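Local coordinates for protein siderophore enterobactin esterase (Emericella nidulans, PDB 6GUO) that hydrolyses the ester bonds of the bacterial siderophore enterobactin to release its iron inside the cell, at residues D46-D59 / R153-G167. Numbering follows the deposited sequence. Where two conformers were deposited one is given.
Sequences DASGKSANAVYLVD and RVSFGRTALFGHSYG
A52-V58 and F156-H164 run side by side as neighbouring parallel strands in the central sheet of the alpha/beta-hydrolase fold, their axes 4.6 Å apart at closest approach. Backbone hydrogen bonds climb the pair from A52 N with S155 O to V58 N with F162 O, running on through a beta bulge at G157, where the register slips by one residue. There, with CG beside its own backbone N (chi1 -63°), N53 OD1 accepts the R158 N-H at 2.8 Å, a bent bond of 141° at the hydrogen.

On the face carrying A52, A54 and Y56, V154 CG1 lies over one face of the F156 ring, toward its rim, and 3.6 Å from A52 CB, while A54 CB meets F156 CD1 at 3.9 Å. The Y56 ring turns its edge to A160 O. On the other face, L57 CD2 presses on F162 CB at 3.8 Å. Before the strands, D46 OD2 forms a salt bridge with R153 NH2, its hydrogen bond long and weak, and closes an Asx turn on S48 N.

After H164 the chain turns sharply at S165 into the helix beginning at Y166; G163-H164-S165-Y166-G167 is consistent with this fold's nucleophile elbow. V58 CG2 fits against its outer glycines, 3.8 Å from G163 CA and 3.6 Å from G167 CA. D59 is salt-bridged to R102 through OD1; water 4 lies 2.7 Å from D59 OD2 and accepts the H164 N-H.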
ATOM      1  N   ASP A  46      12.823  21.262   5.663  1.00 25.22           N
ATOM      2  CA  ASP A  46      12.294  22.619   5.823  1.00 27.26           C
ATOM      3  C   ASP A  46      10.929  22.686   5.146  1.00 26.45           C
ATOM      4  O   ASP A  46      10.818  22.444   3.943  1.00 26.66           O
ATOM      5  CB  ASP A  46      13.251  23.655   5.201  1.00 29.62           C
ATOM      6  CG  ASP A  46      12.809  25.108   5.430  1.00 32.97           C
ATOM      7  OD1 ASP A  46      13.388  26.003   4.777  1.00 37.36           O
ATOM      8  OD2 ASP A  46      11.900  25.368   6.248  1.00 32.28           O
ATOM      9  N   ALA A  47       9.907  23.024   5.932  1.00 25.54           N
ATOM     10  CA  ALA A  47       8.528  23.129   5.456  1.00 25.15           C
ATOM     11  C   ALA A  47       8.118  24.562   5.085  1.00 26.01           C
ATOM     12  O   ALA A  47       6.961  24.791   4.719  1.00 24.85           O
ATOM     13  CB  ALA A  47       7.583  22.568   6.508  1.00 23.89           C
ATOM     14  N   SER A  48       9.052  25.514   5.184  1.00 27.34           N
ATOM     15  CA  SER A  48       8.818  26.928   4.860  1.00 28.45           C
ATOM     16  C   SER A  48       7.611  27.509   5.603  1.00 27.13           C
ATOM     17  O   SER A  48       6.763  28.180   5.012  1.00 28.31           O
ATOM     18  CB  SER A  48       8.680  27.116   3.342  1.00 29.97           C
ATOM     19  OG  SER A  48       9.852  26.686   2.670  1.00 31.32           O
ATOM     20  N   GLY A  49       7.532  27.221   6.901  1.00 25.65           N
ATOM     21  CA  GLY A  49       6.453  27.729   7.749  1.00 26.50           C
ATOM     22  C   GLY A  49       5.172  26.907   7.782  1.00 24.18           C
ATOM     23  O   GLY A  49       4.304  27.179   8.602  1.00 23.64           O
ATOM     24  N   LYS A  50       5.046  25.902   6.914  1.00 22.56           N
ATOM     25  CA  LYS A  50       3.849  25.062   6.887  1.00 23.91           C
ATOM     26  C   LYS A  50       3.701  24.218   8.154  1.00 22.55           C
ATOM     27  O   LYS A  50       4.687  23.847   8.795  1.00 20.93           O
ATOM     28  CB  LYS A  50       3.836  24.157   5.647  1.00 25.57           C
ATOM     29  CG  LYS A  50       3.607  24.913   4.348  1.00 28.90           C
ATOM     30  CD  LYS A  50       3.732  23.997   3.141  1.00 33.27           C
ATOM     31  CE  LYS A  50       3.516  24.754   1.839  1.00 37.91           C
ATOM     32  NZ  LYS A  50       4.187  24.073   0.694  1.00 42.21           N
ATOM     33  N   SER A  51       2.449  23.948   8.507  1.00 22.00           N
ATOM     34  CA  SER A  51       2.113  23.060   9.614  1.00 22.32           C
ATOM     35  C   SER A  51       2.048  21.632   9.094  1.00 20.84           C
ATOM     36  O   SER A  51       2.190  21.390   7.889  1.00 19.96           O
ATOM     37  CB  SER A  51       0.776  23.469  10.228  1.00 24.20           C
ATOM     38  OG  SER A  51       0.847  24.800  10.710  1.00 27.30           O
ATOM     39  N   ALA A  52       1.840  20.684   9.999  1.00 19.56           N
ATOM     40  CA  ALA A  52       1.749  19.281   9.613  1.00 19.99           C
ATOM     41  C   ALA A  52       0.922  18.473  10.593  1.00 19.56           C
ATOM     42  O   ALA A  52       0.690  18.892  11.723  1.00 21.65           O
ATOM     43  CB  ALA A  52       3.139  18.676   9.495  1.00 19.83           C
ATOM     44  N   ASN A  53       0.464  17.320  10.126  1.00 17.70           N
ATOM     45  CA  ASN A  53      -0.041  16.271  10.990  1.00 16.96           C
ATOM     46  C   ASN A  53       1.015  15.180  11.016  1.00 15.33           C
ATOM     47  O   ASN A  53       2.029  15.278  10.320  1.00 14.81           O
ATOM     48  CB  ASN A  53      -1.390  15.775  10.480  1.00 17.99           C
ATOM     49  CG  ASN A  53      -2.443  16.871  10.506  1.00 19.37           C
ATOM     50  OD1 ASN A  53      -2.533  17.623  11.473  1.00 21.68           O
ATOM     51  ND2 ASN A  53      -3.221  16.986   9.435  1.00 21.83           N
ATOM     52  N   ALA A  54       0.806  14.174  11.853  1.00 14.79           N
ATOM     53  CA  ALA A  54       1.781  13.098  12.011  1.00 14.92           C
ATOM     54  C   ALA A  54       1.089  11.765  12.229  1.00 15.45           C
ATOM     55  O   ALA A  54       0.069  11.695  12.912  1.00 17.67           O
ATOM     56  CB  ALA A  54       2.716  13.400  13.169  1.00 14.63           C
ATOM     57  N   VAL A  55       1.651  10.711  11.642  1.00 14.16           N
ATOM     58  CA  VAL A  55       1.180   9.357  11.882  1.00 14.20           C
ATOM     59  C   VAL A  55       2.359   8.525  12.366  1.00 13.78           C
ATOM     60  O   VAL A  55       3.432   8.527  11.751  1.00 14.66           O
ATOM     61  CB  VAL A  55       0.472   8.729  10.655  1.00 15.10           C
ATOM     62  CG1 VAL A  55       1.378   8.633   9.435  1.00 16.21           C
ATOM     63  CG2 VAL A  55      -0.107   7.369  11.019  1.00 15.36           C
ATOM     64  N   TYR A  56       2.144   7.858  13.499  1.00 13.66           N
ATOM     65  CA  TYR A  56       3.127   6.990  14.130  1.00 14.02           C
ATOM     66  C   TYR A  56       2.736   5.545  13.849  1.00 14.12           C
ATOM     67  O   TYR A  56       1.579   5.167  14.037  1.00 14.88           O
ATOM     68  CB  TYR A  56       3.199   7.278  15.638  1.00 14.73           C
ATOM     69  CG  TYR A  56       3.828   8.621  15.928  1.00 16.07           C
ATOM     70  CD1 TYR A  56       5.168   8.720  16.293  1.00 16.55           C
ATOM     71  CD2 TYR A  56       3.096   9.802  15.795  1.00 16.67           C
ATOM     72  CE1 TYR A  56       5.761   9.952  16.530  1.00 17.66           C
ATOM     73  CE2 TYR A  56       3.681  11.040  16.029  1.00 17.87           C
ATOM     74  CZ  TYR A  56       5.012  11.108  16.403  1.00 18.39           C
ATOM     75  OH  TYR A  56       5.599  12.329  16.631  1.00 19.79           O
ATOM     76  N   LEU A  57       3.699   4.749  13.390  1.00 14.29           N
ATOM     77  CA  LEU A  57       3.458   3.367  12.992  1.00 14.79           C
ATOM     78  C   LEU A  57       4.303   2.419  13.836  1.00 14.13           C
ATOM     79  O   LEU A  57       5.511   2.591  13.913  1.00 14.58           O
ATOM     80  CB  LEU A  57       3.831   3.169  11.523  1.00 16.34           C
ATOM     81  CG  LEU A  57       3.354   4.187  10.484  1.00 18.09           C
ATOM     82  CD1 LEU A  57       4.029   3.906   9.148  1.00 19.41           C
ATOM     83  CD2 LEU A  57       1.850   4.133  10.337  1.00 19.60           C
ATOM     84  N   VAL A  58       3.669   1.421  14.451  1.00 14.23           N
ATOM     85  CA  VAL A  58       4.418   0.308  15.069  1.00 15.70           C
ATOM     86  C   VAL A  58       4.531  -0.819  14.041  1.00 16.35           C
ATOM     87  O   VAL A  58       3.828  -0.797  13.041  1.00 17.19           O
ATOM     88  CB  VAL A  58       3.830  -0.137  16.422  1.00 16.90           C
ATOM     89  CG1 VAL A  58       3.910   1.019  17.411  1.00 17.87           C
ATOM     90  CG2 VAL A  58       2.402  -0.662  16.299  1.00 17.74           C
ATOM     91  N   ASP A  59       5.430  -1.779  14.266  1.00 18.53           N
ATOM     92  CA  ASP A  59       5.956  -2.646  13.179  1.00 19.10           C
ATOM     93  C   ASP A  59       6.463  -1.772  12.034  1.00 17.90           C
ATOM     94  O   ASP A  59       6.142  -1.996  10.854  1.00 19.00           O
ATOM     95  CB  ASP A  59       4.916  -3.640  12.643  1.00 20.17           C
ATOM     96  CG  ASP A  59       4.507  -4.674  13.658  1.00 21.67           C
ATOM     97  OD1 ASP A  59       5.389  -5.232  14.352  1.00 23.90           O
ATOM     98  OD2 ASP A  59       3.298  -4.969  13.740  1.00 23.80           O
ATOM     99  N   ARG A 153      10.496  23.875  13.607  1.00 22.93           N
ATOM    100  CA  ARG A 153       9.710  24.994  13.064  1.00 25.13           C
ATOM    101  C   ARG A 153       8.329  24.593  12.525  1.00 24.29           C
ATOM    102  O   ARG A 153       7.622  25.436  11.973  1.00 24.99           O
ATOM    103  CB  ARG A 153      10.521  25.732  11.993  1.00 28.08           C
ATOM    104  CG  ARG A 153      11.825  26.305  12.535  1.00 30.09           C
ATOM    105  CD  ARG A 153      12.592  27.118  11.505  1.00 32.23           C
ATOM    106  NE  ARG A 153      12.833  26.378  10.267  1.00 35.72           N
ATOM    107  CZ  ARG A 153      13.720  25.393  10.108  1.00 38.78           C
ATOM    108  NH1 ARG A 153      14.493  24.979  11.115  1.00 41.38           N
ATOM    109  NH2 ARG A 153      13.833  24.804   8.920  1.00 40.67           N
ATOM    110  N   VAL A 154       7.937  23.329  12.711  1.00 22.30           N
ATOM    111  CA  VAL A 154       6.656  22.810  12.233  1.00 21.51           C
ATOM    112  C   VAL A 154       5.687  22.660  13.402  1.00 21.12           C
ATOM    113  O   VAL A 154       5.978  21.950  14.365  1.00 20.57           O
ATOM    114  CB  VAL A 154       6.842  21.439  11.542  1.00 20.86           C
ATOM    115  CG1 VAL A 154       5.508  20.866  11.077  1.00 21.30           C
ATOM    116  CG2 VAL A 154       7.803  21.567  10.370  1.00 21.32           C
ATOM    117  N   SER A 155       4.537  23.326  13.310  1.00 20.93           N
ATOM    118  CA  SER A 155       3.452  23.134  14.269  1.00 23.56           C
ATOM    119  C   SER A 155       2.683  21.874  13.884  1.00 22.93           C
ATOM    120  O   SER A 155       2.160  21.781  12.767  1.00 22.49           O
ATOM    121  CB  SER A 155       2.520  24.348  14.287  1.00 25.53           C
ATOM    122  OG  SER A 155       1.430  24.140  15.167  1.00 27.78           O
ATOM    123  N   PHE A 156       2.625  20.908  14.802  1.00 23.55           N
ATOM    124  CA  PHE A 156       1.937  19.638  14.562  1.00 23.04           C
ATOM    125  C   PHE A 156       0.507  19.694  15.071  1.00 23.23           C
ATOM    126  O   PHE A 156       0.283  19.994  16.235  1.00 26.25           O
ATOM    127  CB  PHE A 156       2.696  18.471  15.194  1.00 22.29           C
ATOM    128  CG  PHE A 156       3.928  18.087  14.429  1.00 21.55           C
ATOM    129  CD1 PHE A 156       3.854  17.166  13.391  1.00 21.20           C
ATOM    130  CD2 PHE A 156       5.151  18.686  14.706  1.00 20.42           C
ATOM    131  CE1 PHE A 156       4.986  16.821  12.672  1.00 21.34           C
ATOM    132  CE2 PHE A 156       6.285  18.352  13.986  1.00 20.30           C
ATOM    133  CZ  PHE A 156       6.206  17.415  12.968  1.00 20.32           C
ATOM    134  N   GLY A 157      -0.445  19.389  14.194  1.00 23.26           N
ATOM    135  CA  GLY A 157      -1.863  19.551  14.479  1.00 25.56           C
ATOM    136  C   GLY A 157      -2.521  18.318  15.054  1.00 26.49           C
ATOM    137  O   GLY A 157      -2.976  18.325  16.193  1.00 31.08           O
ATOM    138  N   ARG A 158      -2.576  17.264  14.248  1.00 23.95           N
ATOM    139  CA  ARG A 158      -3.253  16.024  14.598  1.00 23.77           C
ATOM    140  C   ARG A 158      -2.221  14.908  14.590  1.00 21.31           C
ATOM    141  O   ARG A 158      -1.398  14.857  13.686  1.00 19.96           O
ATOM    142  CB  ARG A 158      -4.354  15.736  13.577  1.00 27.94           C
ATOM    143  CG  ARG A 158      -5.352  14.683  14.017  1.00 31.99           C
ATOM    144  CD  ARG A 158      -6.555  14.616  13.085  1.00 35.83           C
ATOM    145  NE  ARG A 158      -7.599  15.596  13.419  1.00 39.00           N
ATOM    146  CZ  ARG A 158      -7.875  16.728  12.759  1.00 42.24           C
ATOM    147  NH1 ARG A 158      -8.866  17.504  13.193  1.00 45.16           N
ATOM    148  NH2 ARG A 158      -7.190  17.109  11.681  1.00 44.84           N
ATOM    149  N   THR A 159      -2.255  14.039  15.599  1.00 20.26           N
ATOM    150  CA  THR A 159      -1.368  12.875  15.663  1.00 19.63           C
ATOM    151  C   THR A 159      -2.180  11.591  15.633  1.00 18.25           C
ATOM    152  O   THR A 159      -3.277  11.523  16.194  1.00 19.26           O
ATOM    153  CB  THR A 159      -0.473  12.882  16.917  1.00 21.50           C
ATOM    154  OG1 THR A 159      -1.285  12.860  18.095  1.00 22.94           O
ATOM    155  CG2 THR A 159       0.419  14.114  16.918  1.00 22.96           C
ATOM    156  N   ALA A 160      -1.635  10.576  14.970  1.00 15.91           N
ATOM    157  CA  ALA A 160      -2.289   9.283  14.859  1.00 15.01           C
ATOM    158  C   ALA A 160      -1.321   8.154  15.174  1.00 14.01           C
ATOM    159  O   ALA A 160      -0.116   8.278  14.939  1.00 14.24           O
ATOM    160  CB  ALA A 160      -2.860   9.100  13.465  1.00 15.35           C
ATOM    161  N   LEU A 161      -1.870   7.065  15.705  1.00 13.38           N
ATOM    162  CA  LEU A 161      -1.147   5.816  15.924  1.00 14.41           C
ATOM    163  C   LEU A 161      -1.819   4.716  15.111  1.00 14.48           C
ATOM    164  O   LEU A 161      -3.017   4.463  15.282  1.00 14.54           O
ATOM    165  CB  LEU A 161      -1.174   5.434  17.404  1.00 15.49           C
ATOM    166  CG  LEU A 161      -0.515   4.101  17.805  1.00 16.49           C
ATOM    167  CD1 LEU A 161       0.978   4.090  17.498  1.00 16.34           C
ATOM    168  CD2 LEU A 161      -0.770   3.825  19.277  1.00 17.33           C
ATOM    169  N   PHE A 162      -1.039   4.048  14.259  1.00 14.08           N
ATOM    170  CA  PHE A 162      -1.500   2.871  13.527  1.00 13.90           C
ATOM    171  C   PHE A 162      -0.703   1.649  13.945  1.00 13.67           C
ATOM    172  O   PHE A 162       0.515   1.706  14.043  1.00 13.95           O
ATOM    173  CB  PHE A 162      -1.350   3.067  12.018  1.00 14.23           C
ATOM    174  CG  PHE A 162      -1.768   1.867  11.204  1.00 14.16           C
ATOM    175  CD1 PHE A 162      -3.017   1.816  10.606  1.00 14.71           C
ATOM    176  CD2 PHE A 162      -0.909   0.779  11.041  1.00 13.94           C
ATOM    177  CE1 PHE A 162      -3.403   0.714   9.858  1.00 14.66           C
ATOM    178  CE2 PHE A 162      -1.294  -0.326  10.298  1.00 13.70           C
ATOM    179  CZ  PHE A 162      -2.543  -0.357   9.709  1.00 13.54           C
ATOM    180  N   GLY A 163      -1.412   0.544  14.147  1.00 14.37           N
ATOM    181  CA  GLY A 163      -0.803  -0.765  14.328  1.00 14.49           C
ATOM    182  C   GLY A 163      -1.704  -1.867  13.790  1.00 15.22           C
ATOM    183  O   GLY A 163      -2.927  -1.721  13.776  1.00 15.37           O
ATOM    184  N   HIS A 164      -1.080  -2.955  13.334  1.00 15.40           N
ATOM    185  CA  HIS A 164      -1.767  -4.146  12.838  1.00 16.11           C
ATOM    186  C   HIS A 164      -1.433  -5.355  13.715  1.00 16.09           C
ATOM    187  O   HIS A 164      -0.293  -5.498  14.157  1.00 16.62           O
ATOM    188  CB  HIS A 164      -1.371  -4.430  11.387  1.00 16.49           C
ATOM    189  CG  HIS A 164      -1.923  -5.713  10.845  1.00 16.87           C
ATOM    190  ND1 HIS A 164      -1.237  -6.905  10.910  1.00 17.63           N
ATOM    191  CD2 HIS A 164      -3.090  -5.986  10.213  1.00 16.95           C
ATOM    192  CE1 HIS A 164      -1.962  -7.857  10.348  1.00 17.21           C
ATOM    193  NE2 HIS A 164      -3.088  -7.325   9.919  1.00 17.27           N
ATOM    194  N   SER A 165      -2.437  -6.208  13.950  1.00 15.88           N
ATOM    195  CA  SER A 165      -2.294  -7.436  14.751  0.60 16.05           C
ATOM    196  C   SER A 165      -1.889  -7.087  16.197  1.00 15.96           C
ATOM    197  O   SER A 165      -2.639  -6.371  16.862  1.00 15.39           O
ATOM    198  CB  SER A 165      -1.399  -8.487  14.053  0.60 17.30           C
ATOM    199  OG  SER A 165      -0.039  -8.117  13.956  0.60 15.76           O
ATOM    200  N   TYR A 166      -0.739  -7.551  16.698  1.00 15.86           N
ATOM    201  CA  TYR A 166      -0.269  -7.052  18.003  1.00 16.28           C
ATOM    202  C   TYR A 166      -0.159  -5.526  18.031  1.00 15.98           C
ATOM    203  O   TYR A 166      -0.394  -4.915  19.074  1.00 15.95           O
ATOM    204  CB  TYR A 166       1.072  -7.675  18.410  1.00 18.09           C
ATOM    205  CG  TYR A 166       1.012  -9.077  18.985  1.00 19.75           C
ATOM    206  CD1 TYR A 166      -0.205  -9.722  19.255  1.00 21.38           C
ATOM    207  CD2 TYR A 166       2.185  -9.750  19.304  1.00 20.75           C
ATOM    208  CE1 TYR A 166      -0.237 -10.994  19.791  1.00 23.01           C
ATOM    209  CE2 TYR A 166       2.158 -11.024  19.843  1.00 22.32           C
ATOM    210  CZ  TYR A 166       0.945 -11.638  20.088  1.00 23.50           C
ATOM    211  OH  TYR A 166       0.899 -12.901  20.617  1.00 26.46           O
ATOM    212  N   GLY A 167       0.197  -4.921  16.895  1.00 15.42           N
ATOM    213  CA  GLY A 167       0.167  -3.466  16.747  1.00 15.77           C
ATOM    214  C   GLY A 167      -1.201  -2.852  17.011  1.00 15.50           C
ATOM    215  O   GLY A 167      -1.301  -1.782  17.612  1.00 15.28           O
TER
HETATM  216  O   HOH W   1      10.356  26.772   8.309  1.00 32.57           O
HETATM  217  O   HOH W   2       7.226  24.969   9.221  1.00 19.95           O
HETATM  218  O   HOH W   3       4.045  25.374  11.383  1.00 29.01           O
HETATM  219  O   HOH W   4       1.727  -2.837  13.390  1.00 18.65           O
HETATM  220  O   HOH W   5       1.690  -6.546  11.557  1.00 29.34           O